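Local atomic coordinates of universal stress protein (Pseudomonas aeruginosa UCBPP-PA14, PDB entry 7MQ5), a protein that is of unknown function but belongs to the universal stress protein family, whose members are linked to bacterial stress survival and in many cases bind ATP. Residues M4-I10 against I30-T34; E44-S50 against N70-K74; I82-Q86 against F118-P122; G91-H97 against C121-K127. All blocks are in the same frame, centred on the assembly; numbering follows the deposited sequence. Where two conformers were deposited one is given.

Contact 1 (M4-I10 against I30-T34)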
# COMPACT_ATOMS: atom_id res chain seq x y z
N MSE A 4 7.13 2.35 9.00
CA MSE A 4 7.80 1.28 8.28
C MSE A 4 8.85 0.60 9.17
O MSE A 4 9.00 -0.61 9.13
CB MSE A 4 8.45 1.78 6.99
CG MSE A 4 7.48 2.35 5.96
SE MSE A 4 6.26 1.04 5.18
CE MSE A 4 7.07 -0.72 5.33
N GLN A 5 9.57 1.39 9.98
CA GLN A 5 10.58 0.83 10.87
C GLN A 5 9.92 -0.13 11.87
O GLN A 5 10.57 -1.11 12.28
CB GLN A 5 11.35 1.93 11.61
CG GLN A 5 12.36 1.39 12.62
CD GLN A 5 13.47 0.59 11.99
OE1 GLN A 5 14.07 1.01 11.00
NE2 GLN A 5 13.80 -0.54 12.58
N ALA A 6 8.65 0.14 12.23
CA ALA A 6 7.93 -0.68 13.23
C ALA A 6 7.48 -2.02 12.63
O ALA A 6 7.05 -2.89 13.42
CB ALA A 6 6.76 0.10 13.79
N ILE A 7 7.54 -2.19 11.31
CA ILE A 7 7.13 -3.49 10.69
C ILE A 7 8.30 -4.45 10.82
O ILE A 7 9.34 -4.21 10.17
CB ILE A 7 6.65 -3.29 9.24
CG1 ILE A 7 5.39 -2.42 9.22
CG2 ILE A 7 6.42 -4.65 8.59
CD1 ILE A 7 4.97 -1.94 7.86
N ARG A 8 8.14 -5.49 11.63
CA ARG A 8 9.30 -6.37 11.91
C ARG A 8 9.34 -7.60 10.99
O ARG A 8 10.38 -8.26 11.00
CB ARG A 8 9.36 -6.71 13.40
CG ARG A 8 9.41 -5.47 14.29
CD ARG A 8 10.34 -4.38 13.79
NE ARG A 8 11.70 -4.86 13.62
CZ ARG A 8 12.61 -4.34 12.79
NH1 ARG A 8 12.30 -3.31 12.02
NH2 ARG A 8 13.81 -4.87 12.73
N SER A 9 8.27 -7.90 10.26
CA SER A 9 8.37 -8.97 9.25
C SER A 9 7.48 -8.62 8.07
O SER A 9 6.38 -8.03 8.25
CB SER A 9 8.12 -10.36 9.80
OG SER A 9 6.76 -10.56 10.14
N ILE A 10 7.98 -8.94 6.89
CA ILE A 10 7.31 -8.66 5.61
C ILE A 10 7.07 -9.96 4.87
O ILE A 10 8.03 -10.76 4.72
CB ILE A 10 8.18 -7.72 4.76
CG1 ILE A 10 8.44 -6.40 5.49
CG2 ILE A 10 7.57 -7.51 3.39
CD1 ILE A 10 9.43 -5.50 4.80
N ILE A 30 13.38 -1.97 1.40
CA ILE A 30 12.80 -1.62 2.73
C ILE A 30 13.64 -2.26 3.84
O ILE A 30 14.09 -1.55 4.75
CB ILE A 30 11.33 -2.07 2.79
CG1 ILE A 30 10.47 -1.30 1.78
CG2 ILE A 30 10.80 -1.94 4.20
CD1 ILE A 30 9.14 -1.98 1.49
N ALA A 31 13.86 -3.58 3.75
CA ALA A 31 14.53 -4.30 4.86
C ALA A 31 16.01 -3.92 4.95
O ALA A 31 16.60 -4.08 6.03
CB ALA A 31 14.34 -5.79 4.69
N GLY A 32 16.59 -3.41 3.86
CA GLY A 32 17.99 -2.97 3.90
C GLY A 32 18.16 -1.82 4.87
O GLY A 32 19.27 -1.66 5.42
N VAL A 33 17.09 -1.05 5.08
CA VAL A 33 17.06 0.10 6.02
C VAL A 33 16.43 -0.31 7.36
O VAL A 33 17.03 -0.03 8.40
CB VAL A 33 16.32 1.29 5.40
CG1 VAL A 33 16.08 2.41 6.40
CG2 VAL A 33 17.07 1.82 4.19
N THR A 34 15.29 -1.01 7.33
CA THR A 34 14.55 -1.29 8.59
C THR A 34 15.02 -2.56 9.31
O THR A 34 14.69 -2.71 10.50
CB THR A 34 13.05 -1.40 8.33
OG1 THR A 34 12.83 -2.62 7.61
CG2 THR A 34 12.49 -0.21 7.59
O HOH W 1 10.10 -2.72 7.73
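Gln-5 and Thr-34 bring the two backbones together, CA to CA 5.0 Å, where a type I beta turn from Met-4 to Ile-7 lies against the last turn of helix 22-34, and the chains then diverge toward Ile-10 and Ala-31. The chief target is Thr-34 O, the carbonyl at the helix's C-terminal end. Arg-8 NH1 (2.9 Å) and NH2 (3.2 Å) meet Thr-34 O end-on. This oxygen lies in the guanidinium plane, but NH1 stands well above the plane of the carbonyl. Bends at chi2 (-42°) and chi3 (-57°) swing the arginine, whose CB starts away from the helix, back over the turn, where Arg-8 NH1 also donates to Gln-5 O at 2.8 Å. A planar cation suits this place, since the C-terminal end of a helix probably carries some negative character. Gln-5 adds a weak bond from NE2 to Thr-34 O (3.1 Å, 133°) as its side chain slides past that of Thr-34 in the opposite direction. Beside these bonds a water takes the proton of Thr-34 OG1 at 2.7 Å and gives its own to Met-4 O and Ile-7 O, tying the turn to the helix; threonine suits the place, giving a hydroxyl to the water and a methyl, CG2, to the turn. Deeper in, Ile-10 CD1 meets Ile-30 CG2 at 3.9 Å, two branched apolar chains filling the interior. The contact belongs to the beta-alpha-beta crossover of strand 9-13, helix 22-34 and strand 37-43, with strand 92-96 beside Ile-10 and helix 148-167 against Met-4 and Val-33.

Contact 2 (E44-S50 against N70-K74)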
# COMPACT_ATOMS: atom_id res chain seq x y z
N GLU A 44 1.73 -22.42 -4.54
CA GLU A 44 1.58 -23.44 -5.60
C GLU A 44 1.58 -24.82 -4.96
O GLU A 44 2.27 -25.01 -3.94
CB GLU A 44 2.74 -23.36 -6.60
CG GLU A 44 2.61 -24.35 -7.75
CD GLU A 44 3.71 -24.31 -8.78
OE1 GLU A 44 4.27 -23.22 -9.03
OE2 GLU A 44 4.01 -25.39 -9.35
N LYS A 45 0.84 -25.74 -5.56
CA LYS A 45 0.80 -27.14 -5.06
C LYS A 45 1.73 -28.04 -5.87
O LYS A 45 2.44 -28.85 -5.26
CB LYS A 45 -0.62 -27.69 -5.16
CG LYS A 45 -0.81 -29.11 -4.64
CD LYS A 45 -2.23 -29.62 -4.75
CE LYS A 45 -2.68 -29.87 -6.17
NZ LYS A 45 -4.05 -30.44 -6.23
N ARG A 46 1.77 -27.89 -7.20
CA ARG A 46 2.38 -28.96 -8.03
C ARG A 46 3.91 -29.06 -7.94
O ARG A 46 4.42 -30.13 -7.54
CB ARG A 46 1.98 -28.79 -9.50
CG ARG A 46 2.61 -29.84 -10.41
CD ARG A 46 2.09 -29.80 -11.83
NE ARG A 46 2.39 -28.55 -12.50
CZ ARG A 46 3.40 -28.34 -13.34
NH1 ARG A 46 4.25 -29.31 -13.64
NH2 ARG A 46 3.56 -27.14 -13.87
N ARG A 47 4.63 -28.04 -8.39
CA ARG A 47 6.11 -28.20 -8.48
C ARG A 47 6.77 -28.02 -7.11
O ARG A 47 6.28 -27.22 -6.30
CB ARG A 47 6.68 -27.21 -9.50
CG ARG A 47 6.20 -27.48 -10.92
CD ARG A 47 6.57 -26.36 -11.86
NE ARG A 47 5.91 -25.13 -11.46
CZ ARG A 47 6.05 -23.96 -12.08
NH1 ARG A 47 5.41 -22.90 -11.65
NH2 ARG A 47 6.84 -23.86 -13.13
N ASP A 48 7.85 -28.75 -6.87
CA ASP A 48 8.63 -28.65 -5.61
C ASP A 48 9.63 -27.50 -5.78
O ASP A 48 10.63 -27.68 -6.48
CB ASP A 48 9.31 -29.97 -5.27
CG ASP A 48 10.06 -29.97 -3.95
OD1 ASP A 48 10.26 -28.89 -3.40
OD2 ASP A 48 10.43 -31.08 -3.49
N HIS A 49 9.34 -26.34 -5.18
CA HIS A 49 10.24 -25.17 -5.31
C HIS A 49 11.22 -25.09 -4.13
O HIS A 49 11.90 -24.06 -4.03
CB HIS A 49 9.42 -23.87 -5.41
CG HIS A 49 8.57 -23.79 -6.63
ND1 HIS A 49 9.12 -23.70 -7.89
CD2 HIS A 49 7.23 -23.75 -6.79
CE1 HIS A 49 8.15 -23.62 -8.78
NE2 HIS A 49 6.98 -23.63 -8.12
N SER A 50 11.34 -26.15 -3.33
CA SER A 50 12.16 -26.12 -2.09
C SER A 50 13.63 -25.77 -2.39
O SER A 50 14.20 -24.94 -1.65
CB SER A 50 12.05 -27.42 -1.33
OG SER A 50 12.53 -28.50 -2.11
N ASN A 70 8.74 -20.44 2.46
CA ASN A 70 7.75 -21.53 2.50
C ASN A 70 7.02 -21.61 1.16
O ASN A 70 6.90 -20.61 0.46
CB ASN A 70 6.73 -21.34 3.62
CG ASN A 70 5.92 -22.59 3.89
OD1 ASN A 70 6.42 -23.71 3.78
ND2 ASN A 70 4.68 -22.41 4.28
N GLN A 71 6.57 -22.81 0.86
CA GLN A 71 5.67 -23.06 -0.28
C GLN A 71 4.37 -23.59 0.32
O GLN A 71 4.44 -24.49 1.17
CB GLN A 71 6.28 -24.05 -1.27
CG GLN A 71 5.36 -24.33 -2.43
CD GLN A 71 5.97 -25.24 -3.47
OE1 GLN A 71 7.17 -25.50 -3.46
NE2 GLN A 71 5.13 -25.70 -4.39
N ALA A 72 3.24 -23.04 -0.09
CA ALA A 72 1.94 -23.45 0.48
C ALA A 72 0.85 -23.30 -0.57
O ALA A 72 1.04 -22.62 -1.59
CB ALA A 72 1.63 -22.59 1.68
N TRP A 73 -0.27 -23.95 -0.30
CA TRP A 73 -1.46 -23.80 -1.17
C TRP A 73 -2.68 -24.29 -0.42
O TRP A 73 -2.72 -25.47 -0.05
CB TRP A 73 -1.35 -24.57 -2.49
CG TRP A 73 -2.60 -24.34 -3.28
CD1 TRP A 73 -3.75 -25.08 -3.27
CD2 TRP A 73 -2.89 -23.17 -4.05
NE1 TRP A 73 -4.71 -24.47 -4.03
CE2 TRP A 73 -4.21 -23.29 -4.52
CE3 TRP A 73 -2.14 -22.05 -4.44
CZ2 TRP A 73 -4.79 -22.33 -5.35
CZ3 TRP A 73 -2.72 -21.11 -5.26
CH2 TRP A 73 -4.03 -21.24 -5.70
N LYS A 74 -3.63 -23.39 -0.19
CA LYS A 74 -4.94 -23.89 0.29
C LYS A 74 -6.06 -22.99 -0.26
O LYS A 74 -6.05 -21.77 -0.03
CB LYS A 74 -4.99 -24.08 1.81
CG LYS A 74 -6.24 -24.79 2.31
CD LYS A 74 -6.29 -25.03 3.80
CE LYS A 74 -7.57 -25.71 4.23
NZ LYS A 74 -8.77 -24.92 3.84
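Gln-71 NE2 spends both of its protons on backbone carbonyls of the facing loop: Arg-47 O at 2.7 Å, met almost head-on, and Glu-44 O at 3.0 Å, approached from well above its carbonyl plane. Both oxygens lie in the plane of the amide. At the other end of the group, Gln-71 OE1 uses an in-plane lone pair to accept from His-49 N at 2.9 Å. A fully extended chain (chi1 179°, chi2 176°) carries the amide from strand 67-72 into the loop, and glutamine suits the place because it donates and accepts at one tip. The loop joins strand 37-43 to helix 50-62: His-49 is the N-cap residue, and Asp-48 OD1 accepts from Ser-50 N in an Asx turn. Within it, the carboxylate of Glu-44 receives Arg-47 side-on, NE to OE2 at 2.9 Å in a salt bridge, while His-49 NE2 donates to Glu-44 OE1 from above the carboxylate plane, on the face opposite Arg-47 NH1. Arg-47 also pairs with Asp-17. Farther along, Glu-44 N makes a weak bond to Ala-72 O at 3.0 Å, and Trp-73 CB packs against the Glu-44 carbonyl carbon at 3.8 Å.

Contact 3 (I82-Q86 against F118-P122)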
# COMPACT_ATOMS: atom_id res chain seq x y z
N ILE A 82 -3.02 -14.79 2.84
CA ILE A 82 -3.47 -14.32 4.18
C ILE A 82 -3.17 -15.39 5.25
O ILE A 82 -2.74 -15.01 6.35
CB ILE A 82 -4.95 -13.90 4.12
CG1 ILE A 82 -5.09 -12.64 3.26
CG2 ILE A 82 -5.53 -13.70 5.52
CD1 ILE A 82 -6.51 -12.28 2.90
N ALA A 83 -3.34 -16.68 4.93
CA ALA A 83 -3.01 -17.71 5.95
C ALA A 83 -1.53 -17.62 6.32
O ALA A 83 -1.18 -17.83 7.50
CB ALA A 83 -3.38 -19.09 5.45
N GLU A 84 -0.67 -17.34 5.34
CA GLU A 84 0.78 -17.25 5.64
C GLU A 84 1.06 -16.00 6.49
O GLU A 84 1.90 -16.06 7.41
CB GLU A 84 1.61 -17.24 4.35
CG GLU A 84 3.03 -17.67 4.58
CD GLU A 84 3.20 -19.17 4.83
OE1 GLU A 84 2.18 -19.93 4.79
OE2 GLU A 84 4.35 -19.58 5.02
N GLN A 85 0.41 -14.89 6.17
CA GLN A 85 0.56 -13.65 6.97
C GLN A 85 0.16 -13.94 8.43
O GLN A 85 0.84 -13.45 9.35
CB GLN A 85 -0.30 -12.55 6.35
CG GLN A 85 -0.24 -11.23 7.11
CD GLN A 85 -1.25 -11.13 8.23
OE1 GLN A 85 -2.33 -11.73 8.19
NE2 GLN A 85 -0.93 -10.32 9.23
N GLN A 86 -0.91 -14.71 8.62
CA GLN A 86 -1.37 -15.04 9.99
C GLN A 86 -0.35 -15.94 10.70
O GLN A 86 -0.03 -15.67 11.87
CB GLN A 86 -2.75 -15.71 9.90
CG GLN A 86 -3.86 -14.74 9.51
CD GLN A 86 -4.16 -13.82 10.66
OE1 GLN A 86 -4.61 -14.26 11.72
NE2 GLN A 86 -3.91 -12.54 10.47
N PHE A 118 -9.52 -8.50 2.17
CA PHE A 118 -9.46 -9.29 3.44
C PHE A 118 -8.13 -9.19 4.19
O PHE A 118 -8.11 -9.64 5.34
CB PHE A 118 -9.84 -10.74 3.14
CG PHE A 118 -11.30 -10.87 2.77
CD1 PHE A 118 -12.29 -10.65 3.72
CD2 PHE A 118 -11.68 -11.16 1.47
CE1 PHE A 118 -13.63 -10.74 3.38
CE2 PHE A 118 -13.02 -11.25 1.14
CZ PHE A 118 -13.99 -11.04 2.09
N ALA A 119 -7.08 -8.64 3.59
CA ALA A 119 -5.79 -8.63 4.32
C ALA A 119 -5.90 -7.79 5.59
O ALA A 119 -6.25 -6.61 5.52
CB ALA A 119 -4.70 -8.11 3.43
N PRO A 120 -5.53 -8.35 6.76
CA PRO A 120 -5.61 -7.59 8.01
C PRO A 120 -4.32 -6.82 8.33
O PRO A 120 -3.90 -6.74 9.47
CB PRO A 120 -5.91 -8.69 9.03
CG PRO A 120 -5.12 -9.87 8.51
CD PRO A 120 -5.22 -9.77 7.00
N CYS A 121 -3.72 -6.26 7.29
CA CYS A 121 -2.47 -5.50 7.42
C CYS A 121 -2.28 -4.69 6.16
O CYS A 121 -2.98 -4.91 5.17
CB CYS A 121 -1.28 -6.45 7.60
SG CYS A 121 -0.99 -7.58 6.22
N PRO A 122 -1.32 -3.74 6.15
CA PRO A 122 -0.96 -3.01 4.94
C PRO A 122 -0.56 -3.97 3.80
O PRO A 122 0.08 -4.99 4.03
CB PRO A 122 0.24 -2.16 5.39
CG PRO A 122 -0.02 -1.91 6.87
CD PRO A 122 -0.63 -3.21 7.34
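Ile-82 and Phe-118 make one of the two apolar contacts, their side chains crossing at a slant so that Ile-82 CD1 presses on Phe-118 CB at 3.7 Å, just where helix 110-118 gives way to loop. The phenylalanine ring turns away. The other branch, Ile-82 CG2, reaches Pro-120 CD at 4.2 Å; a beta-branched residue thus covers two neighbours on the departing chain at once.

A second kind of contact sets amides on carbon and sulfur. Pro-120 CG is met by Gln-85 OE1 at 3.4 Å and by Gln-86 NE2 at 3.5 Å. The proline slides past Gln-85 and lies aslant to Gln-86. Gln-85, extended from the helix with chi1 179°, carries CG to 3.8 Å from Cys-121 SG, and the bend at chi2 (-87°) turns the amide, with OE1, to Pro-120.

No hydrogen bond joins the two segments; the glutamine amides are satisfied by each other and by other parts of the chain. Gln-86 NE2 donates to Gln-85 OE1 at 2.9 Å (162°), while Gln-85 NE2 goes on to Cys-90 O and Gln-86 to Glu-284 and Ser-288.

The contact packs helix 77-88 on the helix-to-strand loop of the beta-alpha-beta unit formed by strand 92-96, helix 110-118 and strand 123-126. The fit is by shape, and the amides probably pay little for lying in this mainly apolar interface, since they have these partners.

Contact 4 (G91-H97 against C121-K127)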
# COMPACT_ATOMS: atom_id res chain seq x y z
N GLY A 91 3.59 -7.88 9.18
CA GLY A 91 2.94 -6.56 9.26
C GLY A 91 2.79 -5.88 7.91
O GLY A 91 2.26 -4.77 7.86
N LEU A 92 3.24 -6.52 6.84
CA LEU A 92 3.13 -5.98 5.47
C LEU A 92 3.13 -7.17 4.53
O LEU A 92 3.89 -8.11 4.76
CB LEU A 92 4.32 -5.06 5.16
CG LEU A 92 4.44 -4.52 3.74
CD1 LEU A 92 3.28 -3.59 3.38
CD2 LEU A 92 5.76 -3.79 3.57
N ILE A 93 2.30 -7.11 3.50
CA ILE A 93 2.33 -8.07 2.37
C ILE A 93 2.78 -7.29 1.14
O ILE A 93 2.19 -6.23 0.88
CB ILE A 93 0.95 -8.70 2.15
CG1 ILE A 93 0.49 -9.50 3.37
CG2 ILE A 93 0.94 -9.55 0.88
CD1 ILE A 93 -0.97 -9.89 3.34
N ILE A 94 3.76 -7.81 0.41
CA ILE A 94 4.20 -7.20 -0.87
C ILE A 94 3.89 -8.20 -1.97
O ILE A 94 4.34 -9.37 -1.91
CB ILE A 94 5.68 -6.81 -0.87
CG1 ILE A 94 6.04 -5.92 0.32
CG2 ILE A 94 6.04 -6.17 -2.21
CD1 ILE A 94 7.50 -5.51 0.35
N LYS A 95 3.12 -7.75 -2.96
CA LYS A 95 2.78 -8.61 -4.11
C LYS A 95 2.85 -7.77 -5.39
O LYS A 95 2.35 -6.63 -5.41
CB LYS A 95 1.39 -9.21 -3.95
CG LYS A 95 1.05 -10.15 -5.09
CD LYS A 95 -0.25 -10.89 -4.97
CE LYS A 95 -0.52 -11.73 -6.21
NZ LYS A 95 -0.71 -10.90 -7.43
N GLN A 96 3.41 -8.35 -6.44
CA GLN A 96 3.46 -7.66 -7.74
C GLN A 96 2.15 -7.90 -8.50
O GLN A 96 1.63 -9.03 -8.53
CB GLN A 96 4.66 -8.13 -8.56
CG GLN A 96 4.72 -7.48 -9.93
CD GLN A 96 6.05 -7.63 -10.63
OE1 GLN A 96 6.98 -8.31 -10.17
NE2 GLN A 96 6.15 -7.00 -11.78
N HIS A 97 1.67 -6.83 -9.12
CA HIS A 97 0.48 -6.87 -9.99
C HIS A 97 0.86 -7.39 -11.38
O HIS A 97 1.81 -6.86 -11.98
CB HIS A 97 -0.08 -5.46 -10.11
CG HIS A 97 -1.11 -5.31 -11.18
ND1 HIS A 97 -0.95 -4.41 -12.21
CD2 HIS A 97 -2.29 -5.93 -11.36
CE1 HIS A 97 -2.01 -4.48 -13.00
NE2 HIS A 97 -2.85 -5.40 -12.49
N CYS A 121 -3.72 -6.26 7.29
CA CYS A 121 -2.47 -5.50 7.42
C CYS A 121 -2.28 -4.69 6.16
O CYS A 121 -2.98 -4.91 5.17
CB CYS A 121 -1.28 -6.45 7.60
SG CYS A 121 -0.99 -7.58 6.22
N PRO A 122 -1.32 -3.74 6.15
CA PRO A 122 -0.96 -3.01 4.94
C PRO A 122 -0.56 -3.97 3.80
O PRO A 122 0.08 -4.99 4.03
CB PRO A 122 0.24 -2.16 5.39
CG PRO A 122 -0.02 -1.91 6.87
CD PRO A 122 -0.63 -3.21 7.34
N VAL A 123 -0.99 -3.62 2.59
CA VAL A 123 -0.61 -4.38 1.38
C VAL A 123 0.04 -3.42 0.39
O VAL A 123 -0.57 -2.38 0.07
CB VAL A 123 -1.81 -5.07 0.71
CG1 VAL A 123 -1.36 -5.79 -0.55
CG2 VAL A 123 -2.50 -6.03 1.66
N LEU A 124 1.24 -3.76 -0.05
CA LEU A 124 1.94 -3.02 -1.12
C LEU A 124 1.77 -3.81 -2.41
O LEU A 124 2.29 -4.92 -2.53
CB LEU A 124 3.41 -2.87 -0.77
CG LEU A 124 4.28 -2.23 -1.85
CD1 LEU A 124 3.83 -0.80 -2.16
CD2 LEU A 124 5.74 -2.26 -1.43
N MSE A 125 0.98 -3.27 -3.34
CA MSE A 125 0.80 -3.83 -4.66
C MSE A 125 1.78 -3.12 -5.58
O MSE A 125 1.65 -1.91 -5.79
CB MSE A 125 -0.62 -3.56 -5.17
CG MSE A 125 -1.71 -4.24 -4.39
SE MSE A 125 -1.62 -6.19 -4.50
CE MSE A 125 -1.59 -6.38 -6.46
N THR A 126 2.78 -3.84 -6.10
CA THR A 126 3.75 -3.19 -6.97
C THR A 126 3.20 -3.18 -8.40
O THR A 126 2.76 -4.23 -8.88
CB THR A 126 5.16 -3.80 -6.84
OG1 THR A 126 5.27 -5.05 -7.52
CG2 THR A 126 5.59 -3.98 -5.40
N LYS A 127 3.21 -2.01 -9.04
CA LYS A 127 2.63 -1.88 -10.40
C LYS A 127 3.63 -1.33 -11.41
O LYS A 127 3.29 -1.31 -12.60
CB LYS A 127 1.38 -0.99 -10.37
CG LYS A 127 0.28 -1.46 -9.43
CD LYS A 127 -1.01 -0.69 -9.57
CE LYS A 127 -1.80 -1.10 -10.79
NZ LYS A 127 -3.03 -0.29 -10.96
O HOH W 2 3.82 -4.82 -11.90
O HOH W 3 1.12 -3.08 -13.44
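Ile-94 and Leu-124 lie side by side, pointing the same way, on the face that also bears Gln-96 and Thr-126; Leu-124 CD2 rests 4.0 Å from Ile-94 CG2. Ile-94 CG2 also meets Thr-126 CG2 at 3.9 Å, filling the dip between Leu-124 and Thr-126. Thr-126 turns OG1 across the Gln-96 chain, 3.3 Å from CB. Toward the start of the strands Leu-92 CD1 covers Pro-122 CB at 3.9 Å, and the proline ring sits against Gly-91 O. On the reverse face, with Ile-93, Val-123, Lys-95 and Met-125, Ile-93 CD1 packs on Cys-121 SG at 3.7 Å. Beta-branched residues suit such extended, buried strands.

The parallel strands run 18° apart and are joined by five backbone bonds, from Ile-93 N to Pro-122 O at 3.1 Å through to His-97 N to Thr-126 O at 2.8 Å. At this last end Lys-127 CE lies 3.7 Å from His-97 ND1, and the His-97 ring hydrogen-bonds Ile-107 O through NE2. Both strands form a beta-alpha-beta unit through helix 110-118, which covers Val-123 and Met-125 and pairs Asp-112 with Lys-95; strand 9-13 flanks one side of the pair and strand 270-274 the other.

In the fold
Contact 4 lies nearest the centre of the chain, its own centre about 6 Å away, and touches two of the others. Its centre is about 13 Å from that of contact 1, and they meet where strands 9-13 and 92-96 run as neighbours: Ser-9 O lies 2.9 Å from Gly-91 N, a probable hydrogen bond. It is about 10 Å, centre to centre, from contact 3, with which it shares Cys-121 and Pro-122, and Ile-93 packs on both Gln-85 and Ala-119. Contact 2 lies at the sheet's outer edge, its centre about 26 Å from that of contact 1, yet Asn-70 ND2 reaches Glu-84 OE2 in contact 3's helix at 2.9 Å, probably bonded.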